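NRPS (Penicillium fellutanum, PDB 6NKI) is probably part of a nonribosomal peptide synthetase and contains a Rossmann-type nucleotide-binding domain of the male sterility protein family, modelled with bound NADPH dihydro-nicotinamide-adenine-dinucleotide phosphate. Local coordinates at residues R145-I150 / E211-A216; L248-V253 / K324-G329; T254-T259 / R332-S337; S167-G172 / A310-D315; H36-L41 / S48-L53. All coordinates share one frame; numbering follows the deposited sequence.

Interaction 1 of 5, residues R145-I150 / E211-A216; sequences RSTFDI and EQLIGA
This is an apolar helix-to-helix contact, in which Thr147 and Phe148 of helix 136-156 meet Leu213 of helix 202-220 beside the parallel sheet of the Rossmann domain. It is partly buried. The backbones stay well apart, with CA of Phe148 and CA of Leu213 at 7.9 Å, so side chains span the gap. The main meeting is between methyl groups. CG2 of Thr147 lies 3.9 Å from CD2 of Leu213. The two side chains run past each other in opposite directions rather than meeting end on. Chi1 of Thr147 (-56°) sets OG1 beside the backbone N and leaves CG2 anti to it. This presents the methyl to the leucine and keeps OG1 for polar partners. OG1 is hydrogen-bonded to the carbonyl of Asn143, one turn back on its own helix, and to OG of Ser210 on the facing helix. A polar link therefore runs beside the methyl contact. The other branch of Leu213, CD1, comes near Phe148, where it meets CB at 4.5 Å. That is a looser touch, made by the base of the phenylalanine and not by its ring. No hydrogen bond joins the two six-residue segments themselves. On their sheet side, both helices pack on the strands. Thr147 touches His125 of strand 122-125 and Tyr165 of strand 162-166. Ile150 reaches Ile123 and Leu163, while Ile214 covers Leu163 together with Leu226 and Ile228 of strand 226-230. The pair lies side by side in one helical layer of the alpha/beta sandwich, over neighbouring strands.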
# COMPACT_ATOMS: atom_id res chain seq x y z
N ARG A 145 -8.02 -2.68 -32.69
CA ARG A 145 -7.84 -3.83 -33.58
C ARG A 145 -7.01 -4.91 -32.89
O ARG A 145 -7.33 -6.10 -32.96
CB ARG A 145 -7.15 -3.38 -34.87
CG ARG A 145 -6.83 -4.45 -35.92
CD ARG A 145 -8.01 -4.79 -36.80
NE ARG A 145 -7.56 -5.66 -37.89
CZ ARG A 145 -8.35 -6.16 -38.84
NH1 ARG A 145 -9.64 -5.87 -38.87
NH2 ARG A 145 -7.82 -6.94 -39.78
N SER A 146 -5.93 -4.48 -32.25
CA SER A 146 -5.12 -5.31 -31.36
C SER A 146 -6.03 -6.09 -30.41
O SER A 146 -5.85 -7.30 -30.23
CB SER A 146 -4.11 -4.41 -30.63
OG SER A 146 -4.75 -3.38 -29.89
N THR A 147 -7.03 -5.41 -29.83
CA THR A 147 -7.95 -6.09 -28.92
C THR A 147 -8.80 -7.10 -29.68
O THR A 147 -9.00 -8.23 -29.22
CB THR A 147 -8.83 -5.06 -28.18
OG1 THR A 147 -8.01 -4.09 -27.49
CG2 THR A 147 -9.75 -5.74 -27.16
N PHE A 148 -9.29 -6.71 -30.86
CA PHE A 148 -10.04 -7.61 -31.72
C PHE A 148 -9.20 -8.81 -32.12
O PHE A 148 -9.66 -9.96 -32.04
CB PHE A 148 -10.52 -6.85 -32.96
CG PHE A 148 -11.36 -7.67 -33.91
CD1 PHE A 148 -12.70 -7.91 -33.64
CD2 PHE A 148 -10.81 -8.19 -35.07
CE1 PHE A 148 -13.47 -8.66 -34.50
CE2 PHE A 148 -11.57 -8.93 -35.94
CZ PHE A 148 -12.90 -9.17 -35.66
N ASP A 149 -7.97 -8.57 -32.55
CA ASP A 149 -7.07 -9.67 -32.88
C ASP A 149 -6.92 -10.62 -31.69
O ASP A 149 -6.85 -11.84 -31.87
CB ASP A 149 -5.70 -9.11 -33.30
CG ASP A 149 -5.75 -8.35 -34.62
OD1 ASP A 149 -6.56 -8.73 -35.50
OD2 ASP A 149 -4.98 -7.37 -34.77
N ILE A 150 -6.92 -10.06 -30.46
CA ILE A 150 -6.63 -10.82 -29.23
C ILE A 150 -7.77 -11.79 -28.88
O ILE A 150 -7.51 -12.93 -28.48
CB ILE A 150 -6.31 -9.85 -28.06
CG1 ILE A 150 -4.83 -9.47 -28.04
CG2 ILE A 150 -6.71 -10.40 -26.70
CD1 ILE A 150 -4.57 -8.33 -27.16
N GLU A 211 -13.05 -1.83 -24.47
CA GLU A 211 -13.70 -2.34 -23.27
C GLU A 211 -15.10 -2.86 -23.59
O GLU A 211 -15.46 -3.98 -23.21
CB GLU A 211 -13.72 -1.23 -22.21
CG GLU A 211 -14.33 -1.56 -20.87
CD GLU A 211 -13.94 -0.54 -19.80
OE1 GLU A 211 -13.13 0.36 -20.10
OE2 GLU A 211 -14.44 -0.65 -18.66
N GLN A 212 -15.90 -2.07 -24.32
CA GLN A 212 -17.25 -2.50 -24.69
C GLN A 212 -17.22 -3.69 -25.64
O GLN A 212 -18.19 -4.45 -25.72
CB GLN A 212 -18.01 -1.33 -25.30
CG GLN A 212 -19.43 -1.67 -25.64
CD GLN A 212 -20.20 -2.15 -24.43
OE1 GLN A 212 -20.06 -1.59 -23.34
NE2 GLN A 212 -20.99 -3.20 -24.61
N LEU A 213 -16.10 -3.87 -26.34
CA LEU A 213 -15.89 -5.07 -27.13
C LEU A 213 -15.75 -6.31 -26.25
O LEU A 213 -16.33 -7.36 -26.55
CB LEU A 213 -14.64 -4.85 -27.99
CG LEU A 213 -14.13 -5.80 -29.05
CD1 LEU A 213 -13.35 -4.97 -30.04
CD2 LEU A 213 -13.23 -6.84 -28.43
N ILE A 214 -14.98 -6.20 -25.15
CA ILE A 214 -14.77 -7.32 -24.22
C ILE A 214 -16.09 -7.96 -23.82
O ILE A 214 -16.21 -9.20 -23.78
CB ILE A 214 -14.01 -6.83 -22.96
CG1 ILE A 214 -12.56 -6.44 -23.26
CG2 ILE A 214 -13.98 -7.92 -21.90
CD1 ILE A 214 -11.62 -7.61 -23.39
N GLY A 215 -17.11 -7.14 -23.54
CA GLY A 215 -18.34 -7.66 -22.96
C GLY A 215 -19.07 -8.64 -23.86
O GLY A 215 -19.53 -9.69 -23.40
N ALA A 216 -19.20 -8.29 -25.14
CA ALA A 216 -19.88 -9.20 -26.07
C ALA A 216 -19.20 -10.56 -26.09
O ALA A 216 -19.88 -11.59 -26.17
CB ALA A 216 -19.92 -8.59 -27.47

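Interaction 2 of 5, residues L248-V253 / K324-G329; sequences LLWRVV and KAIMLG
Ile326 pushes its CD1 methyl against the rim of the Trp250 indole and the two methyls of Val253. CD1 is 3.7 Å from CZ3 of Trp250. It comes to the edge of the ring, near its plane, so this is edge packing and not a CH-pi contact over a face. The same CD1 is 3.7 Å from CG2 of Val253. It is also 3.8 Å from CG1 of Val253. Here the two side chains reach toward each other, tip to tip. With CG1 of Ile326 anti to its carbonyl carbon (chi1 -66°), the longer branch extends across the gap and a single methyl makes all these touches. All three residues are buried. The segments belong to helix 248-259 and helix 319-330. Both lie in the part of the chain that packs beside the Rossmann domain, where a small mixed sheet of strands 233-235, 270-275 and 316-318 also sits. Within the first helix, Trp250 is held from two further directions. CD2 of Leu249 lies over one face, 4.0 Å above the ring plane and toward its rim. CG1 of Val253 lies at the ring edge, in plane. Trp250 also touches Ile235 of strand 233-235 and Asn402 of helix 389-410. Its side chain is about 5 Å from the bound NADPH dihydro-nicotinamide-adenine-dinucleotide phosphate, so the tryptophan, at least, lies near the ligand. Ile326 packs on Val399 of helix 389-410 as well, and Val253 on Phe322, one turn before Ile326 on helix 319-330.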
# COMPACT_ATOMS: atom_id res chain seq x y z
N LEU A 248 1.87 13.54 -17.82
CA LEU A 248 1.13 14.78 -17.61
C LEU A 248 1.35 15.34 -16.22
O LEU A 248 1.64 16.53 -16.05
CB LEU A 248 -0.35 14.54 -17.84
CG LEU A 248 -1.22 15.71 -17.42
CD1 LEU A 248 -0.85 17.00 -18.16
CD2 LEU A 248 -2.68 15.36 -17.65
N LEU A 249 1.24 14.48 -15.21
CA LEU A 249 1.30 14.91 -13.82
C LEU A 249 2.61 15.66 -13.55
O LEU A 249 2.60 16.83 -13.14
CB LEU A 249 1.16 13.69 -12.90
CG LEU A 249 0.96 13.96 -11.42
CD1 LEU A 249 -0.41 14.58 -11.20
CD2 LEU A 249 1.16 12.70 -10.58
N TRP A 250 3.74 15.00 -13.81
CA TRP A 250 5.02 15.57 -13.43
C TRP A 250 5.43 16.73 -14.34
O TRP A 250 6.27 17.55 -13.95
CB TRP A 250 6.11 14.51 -13.44
CG TRP A 250 5.79 13.45 -12.48
CD1 TRP A 250 5.54 12.14 -12.76
CD2 TRP A 250 5.57 13.61 -11.08
NE1 TRP A 250 5.25 11.45 -11.61
CE2 TRP A 250 5.25 12.34 -10.57
CE3 TRP A 250 5.65 14.70 -10.21
CZ2 TRP A 250 4.99 12.13 -9.23
CZ3 TRP A 250 5.39 14.49 -8.89
CH2 TRP A 250 5.07 13.20 -8.40
N ARG A 251 4.89 16.77 -15.57
CA ARG A 251 5.14 17.90 -16.45
C ARG A 251 4.49 19.17 -15.90
O ARG A 251 5.06 20.26 -16.01
CB ARG A 251 4.62 17.58 -17.86
CG ARG A 251 5.50 16.64 -18.73
CD ARG A 251 4.74 16.24 -20.02
NE ARG A 251 5.50 15.34 -20.89
CZ ARG A 251 6.09 15.69 -22.03
NH1 ARG A 251 6.76 14.78 -22.73
NH2 ARG A 251 5.99 16.93 -22.51
N VAL A 252 3.32 19.04 -15.27
CA VAL A 252 2.67 20.16 -14.59
C VAL A 252 3.41 20.50 -13.30
O VAL A 252 3.51 21.67 -12.91
CB VAL A 252 1.19 19.84 -14.32
CG1 VAL A 252 0.54 20.93 -13.49
CG2 VAL A 252 0.46 19.67 -15.62
N VAL A 253 3.93 19.50 -12.62
CA VAL A 253 4.72 19.75 -11.42
C VAL A 253 6.05 20.42 -11.77
O VAL A 253 6.55 21.26 -11.02
CB VAL A 253 4.91 18.42 -10.64
CG1 VAL A 253 5.95 18.55 -9.55
CG2 VAL A 253 3.57 17.99 -10.02
N LYS A 324 0.55 20.06 -1.00
CA LYS A 324 1.38 20.25 0.18
C LYS A 324 2.43 19.18 0.29
O LYS A 324 3.45 19.39 0.96
CB LYS A 324 0.55 20.35 1.47
CG LYS A 324 -0.35 19.20 1.85
CD LYS A 324 -0.91 19.41 3.28
CE LYS A 324 -1.98 20.52 3.42
NZ LYS A 324 -3.31 20.20 2.83
N ALA A 325 2.25 18.06 -0.42
CA ALA A 325 3.24 17.00 -0.46
C ALA A 325 4.35 17.32 -1.45
O ALA A 325 5.53 17.09 -1.17
CB ALA A 325 2.56 15.67 -0.79
N ILE A 326 3.97 17.83 -2.63
CA ILE A 326 4.94 18.42 -3.56
C ILE A 326 5.86 19.40 -2.82
O ILE A 326 7.09 19.25 -2.81
CB ILE A 326 4.20 19.11 -4.73
CG1 ILE A 326 3.42 18.12 -5.65
CG2 ILE A 326 5.14 20.06 -5.49
CD1 ILE A 326 4.30 17.11 -6.47
N MET A 327 5.26 20.40 -2.17
CA MET A 327 6.09 21.42 -1.53
C MET A 327 6.93 20.84 -0.40
O MET A 327 8.07 21.27 -0.20
CB MET A 327 5.23 22.57 -1.00
CG MET A 327 4.50 23.41 -2.06
SD MET A 327 3.53 24.69 -1.27
CE MET A 327 2.18 23.76 -0.58
N LEU A 328 6.40 19.85 0.32
CA LEU A 328 7.17 19.18 1.36
C LEU A 328 8.40 18.49 0.78
O LEU A 328 9.48 18.51 1.40
CB LEU A 328 6.29 18.18 2.09
CG LEU A 328 6.78 17.60 3.43
CD1 LEU A 328 5.57 17.28 4.28
CD2 LEU A 328 7.67 16.36 3.27
N GLY A 329 8.27 17.88 -0.40
CA GLY A 329 9.40 17.22 -1.02
C GLY A 329 10.33 18.18 -1.72
O GLY A 329 11.56 18.04 -1.66

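Interaction 3 of 5, residues T254-T259 / R332-S337; sequences TTAMTT and RDLIPS
Ala256 is the first residue of 254-259 to touch the other segment, and it meets Leu334. Its CB is 4.2 Å from CD1 of Leu334. The leucine methyl also lies against the backbone here, with CD1 of Leu334 at 4.0 Å from O of Ala256. Next comes Met257. The Arg332 side chain crosses it at about a right angle, and the NH2 end lies near CB of Met257, though its exact place is doubtful. The guanidinium turns an edge toward the Met257 carbonyl. That approach is modelled too short and at a poor angle. From CG to NE the arginine is extended, which carries its flat end from the loop to the helix. Its firm polar partner lies elsewhere: NH1 forms a salt bridge with Glu410 at the end of helix 389-410. The CB of Thr258 points away from 332-337. Its OG1 bonds back to O of Thr255 at 2.9 Å, tilted 29° from the carbonyl plane. Thr259 N reaches the same oxygen at 2.9 Å, from the same face of that plane, so the Thr255 carbonyl accepts two bonds. OG1 of Thr258 is also bonded to Gln349 of helix 339-351. Beyond Thr259 the chain enters strand 261-263, which pairs in parallel with strand 335-337, and Ile335 bonds through its backbone to Cys260 and Tyr262. The chemistry is mixed. Leu334 supplies apolar cover for the helix. Arg332 brings the edge of a charged group to the helix backbone, in a placement that is not secure, and no clear hydrogen bond ties the two segments directly.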
# COMPACT_ATOMS: atom_id res chain seq x y z
N THR A 254 6.64 20.06 -12.91
CA THR A 254 7.97 20.57 -13.23
C THR A 254 7.93 22.03 -13.69
O THR A 254 8.90 22.78 -13.51
CB THR A 254 8.64 19.66 -14.27
OG1 THR A 254 10.03 19.99 -14.38
CG2 THR A 254 7.99 19.81 -15.65
N THR A 255 6.80 22.46 -14.28
CA THR A 255 6.68 23.86 -14.67
C THR A 255 6.15 24.70 -13.52
O THR A 255 6.39 25.92 -13.47
CB THR A 255 5.76 24.01 -15.89
OG1 THR A 255 4.39 23.78 -15.51
CG2 THR A 255 6.14 23.01 -16.98
N ALA A 256 5.44 24.07 -12.58
CA ALA A 256 5.06 24.76 -11.36
C ALA A 256 6.29 25.10 -10.54
O ALA A 256 6.31 26.12 -9.84
CB ALA A 256 4.08 23.91 -10.56
N MET A 257 7.33 24.27 -10.64
CA MET A 257 8.61 24.54 -9.99
C MET A 257 9.28 25.79 -10.54
O MET A 257 9.83 26.60 -9.78
CB MET A 257 9.52 23.33 -10.17
CG MET A 257 9.09 22.13 -9.36
SD MET A 257 9.90 20.60 -9.84
CE MET A 257 11.62 20.98 -9.47
N THR A 258 9.28 25.97 -11.87
CA THR A 258 9.95 27.10 -12.49
C THR A 258 9.12 28.37 -12.36
O THR A 258 9.68 29.46 -12.27
CB THR A 258 10.22 26.81 -13.96
OG1 THR A 258 8.97 26.65 -14.64
CG2 THR A 258 11.04 25.51 -14.10
N THR A 259 7.80 28.22 -12.35
CA THR A 259 6.87 29.31 -12.10
C THR A 259 6.81 29.71 -10.63
O THR A 259 6.45 30.85 -10.32
CB THR A 259 5.49 28.91 -12.64
OG1 THR A 259 5.56 28.83 -14.07
CG2 THR A 259 4.43 29.88 -12.27
N ARG A 332 10.30 23.69 -0.37
CA ARG A 332 10.11 25.11 -0.57
C ARG A 332 8.64 25.35 -0.83
O ARG A 332 7.92 24.46 -1.30
CB ARG A 332 10.96 25.64 -1.73
CG ARG A 332 10.42 25.26 -3.09
CD ARG A 332 11.40 25.60 -4.20
NE ARG A 332 10.77 25.52 -5.51
CZ ARG A 332 11.42 25.64 -6.66
NH1 ARG A 332 12.73 25.82 -6.66
NH2 ARG A 332 10.76 25.57 -7.80
N ASP A 333 8.19 26.56 -0.55
CA ASP A 333 6.79 26.89 -0.75
C ASP A 333 6.55 27.48 -2.13
O ASP A 333 7.42 28.13 -2.72
CB ASP A 333 6.28 27.83 0.34
CG ASP A 333 6.17 27.13 1.68
OD1 ASP A 333 5.99 25.89 1.69
OD2 ASP A 333 6.25 27.83 2.72
N LEU A 334 5.35 27.20 -2.65
CA LEU A 334 4.92 27.63 -4.01
C LEU A 334 3.81 28.65 -3.86
O LEU A 334 2.93 28.46 -3.01
CB LEU A 334 4.38 26.41 -4.76
CG LEU A 334 5.40 25.41 -5.29
CD1 LEU A 334 4.82 24.64 -6.45
CD2 LEU A 334 6.67 26.11 -5.72
N ILE A 335 3.82 29.69 -4.70
CA ILE A 335 2.74 30.71 -4.58
C ILE A 335 1.43 30.03 -4.96
O ILE A 335 1.37 29.49 -6.05
CB ILE A 335 3.03 31.88 -5.52
CG1 ILE A 335 4.45 32.42 -5.33
CG2 ILE A 335 1.98 32.95 -5.35
CD1 ILE A 335 4.98 33.16 -6.53
N PRO A 336 0.38 30.11 -4.13
CA PRO A 336 -0.89 29.52 -4.49
C PRO A 336 -1.66 30.48 -5.40
O PRO A 336 -2.44 31.25 -4.91
CB PRO A 336 -1.63 29.45 -3.14
CG PRO A 336 -1.04 30.59 -2.36
CD PRO A 336 0.41 30.63 -2.77
N SER A 337 -1.41 30.37 -6.70
CA SER A 337 -2.06 31.21 -7.74
C SER A 337 -3.47 30.70 -8.05
O SER A 337 -3.81 29.60 -7.60
CB SER A 337 -1.23 31.24 -8.99
OG SER A 337 0.12 31.53 -8.70

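Interaction 4 of 5, residues S167-G172 / A310-D315; sequences SALIPG and AVSIGD
Leu169 carries this contact, reaching from the loop after strand 162-166 to Ser312 and the backbone of Ile313. CG lies anti to the carbonyl carbon (chi1 -58°), and the end of the side chain comes nearer the other segment than its base does. Chi2 of 167° sends CD1 on in the extended direction, so CD2 is the branch turned to Ser312. CD2 is 4.0 Å from CB of Ser312. It is also 4.1 Å from the backbone N of Ile313. Ser312 has its OG anti to its own carbonyl carbon (chi1 -65°), and this oxygen lies 4.2 Å from CD2 of Leu169. Ile313 takes part by its backbone, since its side-chain end leads away. The two segments are not neighbours in the sheet. Strand 226-230 runs between them: Ser167 forms a backbone hydrogen bond with Val229, and Val311 forms backbone hydrogen bonds with Ile228 and Arg230. Leu169 bridges across near the ends of these strands. It also packs on Phe272 of strand 270-275 and on Leu381, and lies about 9 Å from the bound NADPH dihydro-nicotinamide-adenine-dinucleotide phosphate. Asp315 is hydrogen-bonded to Ser390 of the second subunit. No hydrogen bond or ion pair crosses the contact. A single leucine methyl packs on a strand end, so this is a small van der Waals contact, and the polar ties lie in the adjoining strand.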
# COMPACT_ATOMS: atom_id res chain seq x y z
N SER A 167 -7.66 -0.42 -19.08
CA SER A 167 -8.46 0.66 -19.70
C SER A 167 -8.51 1.84 -18.73
O SER A 167 -8.29 1.62 -17.54
CB SER A 167 -9.84 0.16 -20.01
OG SER A 167 -10.65 1.18 -20.56
N ALA A 168 -8.76 3.04 -19.24
CA ALA A 168 -8.84 4.26 -18.40
C ALA A 168 -10.21 4.35 -17.71
O ALA A 168 -11.12 3.60 -18.06
CB ALA A 168 -8.55 5.48 -19.22
N LEU A 169 -10.31 5.23 -16.71
CA LEU A 169 -11.57 5.45 -15.96
C LEU A 169 -12.60 6.06 -16.91
O LEU A 169 -12.21 6.87 -17.76
CB LEU A 169 -11.27 6.37 -14.78
CG LEU A 169 -10.20 5.85 -13.82
CD1 LEU A 169 -9.73 6.94 -12.87
CD2 LEU A 169 -10.72 4.66 -13.04
N ILE A 170 -13.87 5.73 -16.72
CA ILE A 170 -14.94 6.17 -17.62
C ILE A 170 -16.08 6.70 -16.75
O ILE A 170 -16.42 6.07 -15.74
CB ILE A 170 -15.41 5.03 -18.53
CG1 ILE A 170 -14.25 4.43 -19.33
CG2 ILE A 170 -16.51 5.50 -19.48
CD1 ILE A 170 -13.58 5.39 -20.28
N PRO A 171 -16.67 7.85 -17.08
CA PRO A 171 -17.84 8.31 -16.31
C PRO A 171 -18.99 7.31 -16.24
O PRO A 171 -19.58 7.12 -15.17
CB PRO A 171 -18.23 9.61 -17.03
CG PRO A 171 -17.58 9.53 -18.38
CD PRO A 171 -16.30 8.78 -18.16
N GLY A 172 -19.31 6.65 -17.35
CA GLY A 172 -20.31 5.60 -17.32
C GLY A 172 -19.75 4.27 -16.85
O GLY A 172 -19.18 4.16 -15.76
N ALA A 310 -14.50 -5.73 -14.20
CA ALA A 310 -13.98 -4.36 -14.22
C ALA A 310 -13.71 -3.87 -12.80
O ALA A 310 -14.64 -3.72 -12.00
CB ALA A 310 -14.95 -3.40 -14.93
N VAL A 311 -12.44 -3.62 -12.50
CA VAL A 311 -12.06 -2.94 -11.27
C VAL A 311 -11.52 -1.55 -11.61
O VAL A 311 -10.62 -1.41 -12.45
CB VAL A 311 -11.05 -3.76 -10.44
CG1 VAL A 311 -11.73 -5.03 -9.90
CG2 VAL A 311 -9.85 -4.13 -11.26
N SER A 312 -12.08 -0.53 -10.97
CA SER A 312 -11.58 0.83 -11.06
C SER A 312 -10.64 1.11 -9.90
O SER A 312 -10.80 0.59 -8.80
CB SER A 312 -12.74 1.82 -11.08
OG SER A 312 -13.53 1.67 -12.25
N ILE A 313 -9.64 1.94 -10.16
CA ILE A 313 -8.65 2.33 -9.17
C ILE A 313 -9.00 3.74 -8.71
O ILE A 313 -8.57 4.74 -9.29
CB ILE A 313 -7.24 2.28 -9.76
CG1 ILE A 313 -7.04 0.96 -10.49
CG2 ILE A 313 -6.19 2.39 -8.65
CD1 ILE A 313 -7.05 -0.21 -9.57
N GLY A 314 -9.81 3.83 -7.66
CA GLY A 314 -10.11 5.11 -7.04
C GLY A 314 -8.98 5.76 -6.26
O GLY A 314 -9.19 6.86 -5.74
N ASP A 315 -7.80 5.13 -6.18
CA ASP A 315 -6.73 5.61 -5.31
C ASP A 315 -6.35 7.06 -5.61
O ASP A 315 -6.24 7.47 -6.77
CB ASP A 315 -5.45 4.75 -5.42
CG ASP A 315 -5.60 3.31 -4.87
OD1 ASP A 315 -6.68 2.96 -4.35
OD2 ASP A 315 -4.56 2.59 -4.85

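Interaction 5 of 5, residues H36-L41 / S48-L53; sequences HILHQL and SIVYVL
Leu38 holds CG anti to its backbone N (chi1 -175°), and a second torsion of 63° then swings CD1 toward the strand. There the methyl rests against two valines of the strand, both on the same side of it. CD1 of Leu38 is 3.8 Å from CG1 of Val52. It is 3.9 Å from CG1 of Val50. The leucine and Val52 side chains cross at about a right angle. One turn later, CB of Leu41 meets the other methyl of Val50, CG2, at 4.2 Å. Val50 is therefore touched on both branches by the helix. All four residues are buried. They belong to the helix and second strand of the beta-alpha-beta unit 22-27, 32-43, 47-54, the classical opening of a Rossmann fold. Segments 36-41 and 48-53 run nearly antiparallel, at 166°, and their axes come within 10.1 Å. Val50 and Val52 point toward the helix, while Tyr51 between them points away and stacks its ring with Trp87. Leu41 also packs on Leu24 of the first strand, and Leu38 on Ile84 of strand 84-88. On another side of the helix, Gln40 is hydrogen-bonded to the carbonyl of Asp277.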
# COMPACT_ATOMS: atom_id res chain seq x y z
N HIS A 36 6.71 -2.73 -14.96
CA HIS A 36 6.51 -3.25 -13.61
C HIS A 36 5.70 -4.54 -13.61
O HIS A 36 5.98 -5.45 -12.81
CB HIS A 36 5.84 -2.20 -12.70
CG HIS A 36 6.77 -1.10 -12.29
ND1 HIS A 36 6.83 0.11 -12.94
CD2 HIS A 36 7.71 -1.06 -11.32
CE1 HIS A 36 7.75 0.87 -12.38
NE2 HIS A 36 8.31 0.18 -11.40
N ILE A 37 4.71 -4.62 -14.50
CA ILE A 37 4.06 -5.90 -14.74
C ILE A 37 5.11 -6.93 -15.13
O ILE A 37 5.15 -8.03 -14.58
CB ILE A 37 2.96 -5.76 -15.80
CG1 ILE A 37 1.94 -4.72 -15.36
CG2 ILE A 37 2.29 -7.12 -16.05
CD1 ILE A 37 0.98 -4.33 -16.49
N LEU A 38 6.03 -6.54 -16.01
CA LEU A 38 7.09 -7.45 -16.43
C LEU A 38 7.89 -7.92 -15.22
O LEU A 38 7.97 -9.12 -14.94
CB LEU A 38 7.97 -6.78 -17.49
CG LEU A 38 9.04 -7.72 -18.05
CD1 LEU A 38 8.34 -8.85 -18.76
CD2 LEU A 38 10.06 -7.04 -18.93
N HIS A 39 8.47 -6.97 -14.48
CA HIS A 39 9.18 -7.24 -13.22
C HIS A 39 8.45 -8.25 -12.34
O HIS A 39 9.02 -9.26 -11.90
CB HIS A 39 9.37 -5.94 -12.48
CG HIS A 39 10.14 -6.07 -11.22
ND1 HIS A 39 9.99 -5.19 -10.17
CD2 HIS A 39 11.11 -6.94 -10.86
CE1 HIS A 39 10.81 -5.55 -9.19
NE2 HIS A 39 11.50 -6.60 -9.59
N GLN A 40 7.16 -8.01 -12.09
CA GLN A 40 6.49 -8.84 -11.09
C GLN A 40 6.12 -10.21 -11.64
O GLN A 40 6.03 -11.17 -10.87
CB GLN A 40 5.28 -8.11 -10.52
CG GLN A 40 5.62 -6.88 -9.71
CD GLN A 40 4.39 -6.18 -9.19
OE1 GLN A 40 3.27 -6.67 -9.34
NE2 GLN A 40 4.59 -5.01 -8.61
N LEU A 41 5.88 -10.34 -12.95
CA LEU A 41 5.71 -11.68 -13.51
C LEU A 41 6.98 -12.51 -13.33
O LEU A 41 6.95 -13.57 -12.71
CB LEU A 41 5.34 -11.60 -14.99
CG LEU A 41 3.96 -11.04 -15.25
CD1 LEU A 41 3.79 -10.76 -16.71
CD2 LEU A 41 2.90 -12.01 -14.75
N SER A 48 6.63 -19.38 -16.47
CA SER A 48 7.75 -20.12 -17.03
C SER A 48 8.47 -19.39 -18.15
O SER A 48 9.63 -19.70 -18.43
CB SER A 48 7.26 -21.48 -17.55
OG SER A 48 8.29 -22.22 -18.19
N ILE A 49 7.82 -18.42 -18.79
CA ILE A 49 8.43 -17.63 -19.86
C ILE A 49 7.50 -16.42 -20.03
O ILE A 49 6.30 -16.52 -19.74
CB ILE A 49 8.58 -18.45 -21.18
CG1 ILE A 49 9.80 -18.02 -22.01
CG2 ILE A 49 7.38 -18.26 -22.09
CD1 ILE A 49 11.14 -18.54 -21.50
N VAL A 50 8.02 -15.28 -20.48
CA VAL A 50 7.15 -14.18 -20.86
C VAL A 50 7.50 -13.74 -22.27
O VAL A 50 8.68 -13.56 -22.60
CB VAL A 50 7.23 -12.99 -19.88
CG1 VAL A 50 6.30 -11.85 -20.32
CG2 VAL A 50 6.89 -13.43 -18.46
N TYR A 51 6.47 -13.57 -23.10
CA TYR A 51 6.63 -13.02 -24.44
C TYR A 51 6.22 -11.55 -24.40
O TYR A 51 5.12 -11.24 -23.94
CB TYR A 51 5.77 -13.74 -25.49
CG TYR A 51 5.86 -15.24 -25.53
CD1 TYR A 51 7.03 -15.88 -25.90
CD2 TYR A 51 4.73 -16.03 -25.29
CE1 TYR A 51 7.11 -17.28 -25.97
CE2 TYR A 51 4.80 -17.43 -25.35
CZ TYR A 51 5.99 -18.05 -25.70
OH TYR A 51 6.08 -19.41 -25.76
N VAL A 52 7.07 -10.67 -24.90
CA VAL A 52 6.80 -9.24 -24.86
C VAL A 52 6.82 -8.64 -26.28
O VAL A 52 7.81 -8.79 -27.02
CB VAL A 52 7.75 -8.49 -23.91
CG1 VAL A 52 7.53 -8.99 -22.50
CG2 VAL A 52 9.19 -8.72 -24.29
N LEU A 53 5.72 -7.99 -26.64
CA LEU A 53 5.65 -7.16 -27.82
C LEU A 53 6.72 -6.10 -27.75
O LEU A 53 6.89 -5.42 -26.73
CB LEU A 53 4.27 -6.51 -27.92
CG LEU A 53 3.94 -5.97 -29.33
CD1 LEU A 53 3.96 -7.11 -30.37
CD2 LEU A 53 2.61 -5.21 -29.44

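How the interactions relate
Interactions 1, 4 and 5 belong to the Rossmann domain, while interactions 2 and 3 lie together in the part beside it. Interactions 2 and 3 share helix 248-259 and have centres about 9 Å apart. Interaction 2 is wholly apolar, with Trp250 near the ligand; interaction 3 is mostly buried but includes an exposed residue, lies farther from the chain centre and adds an arginine. Interactions 1 and 4 touch through the Glu211 and Ser167 side chains; both are partly buried, and interaction 4 is the smallest of the five. Interaction 5 is fully buried and packs a helix on a strand, whereas interaction 1 joins two helices. Interactions 4 and 5 reach the same sheet.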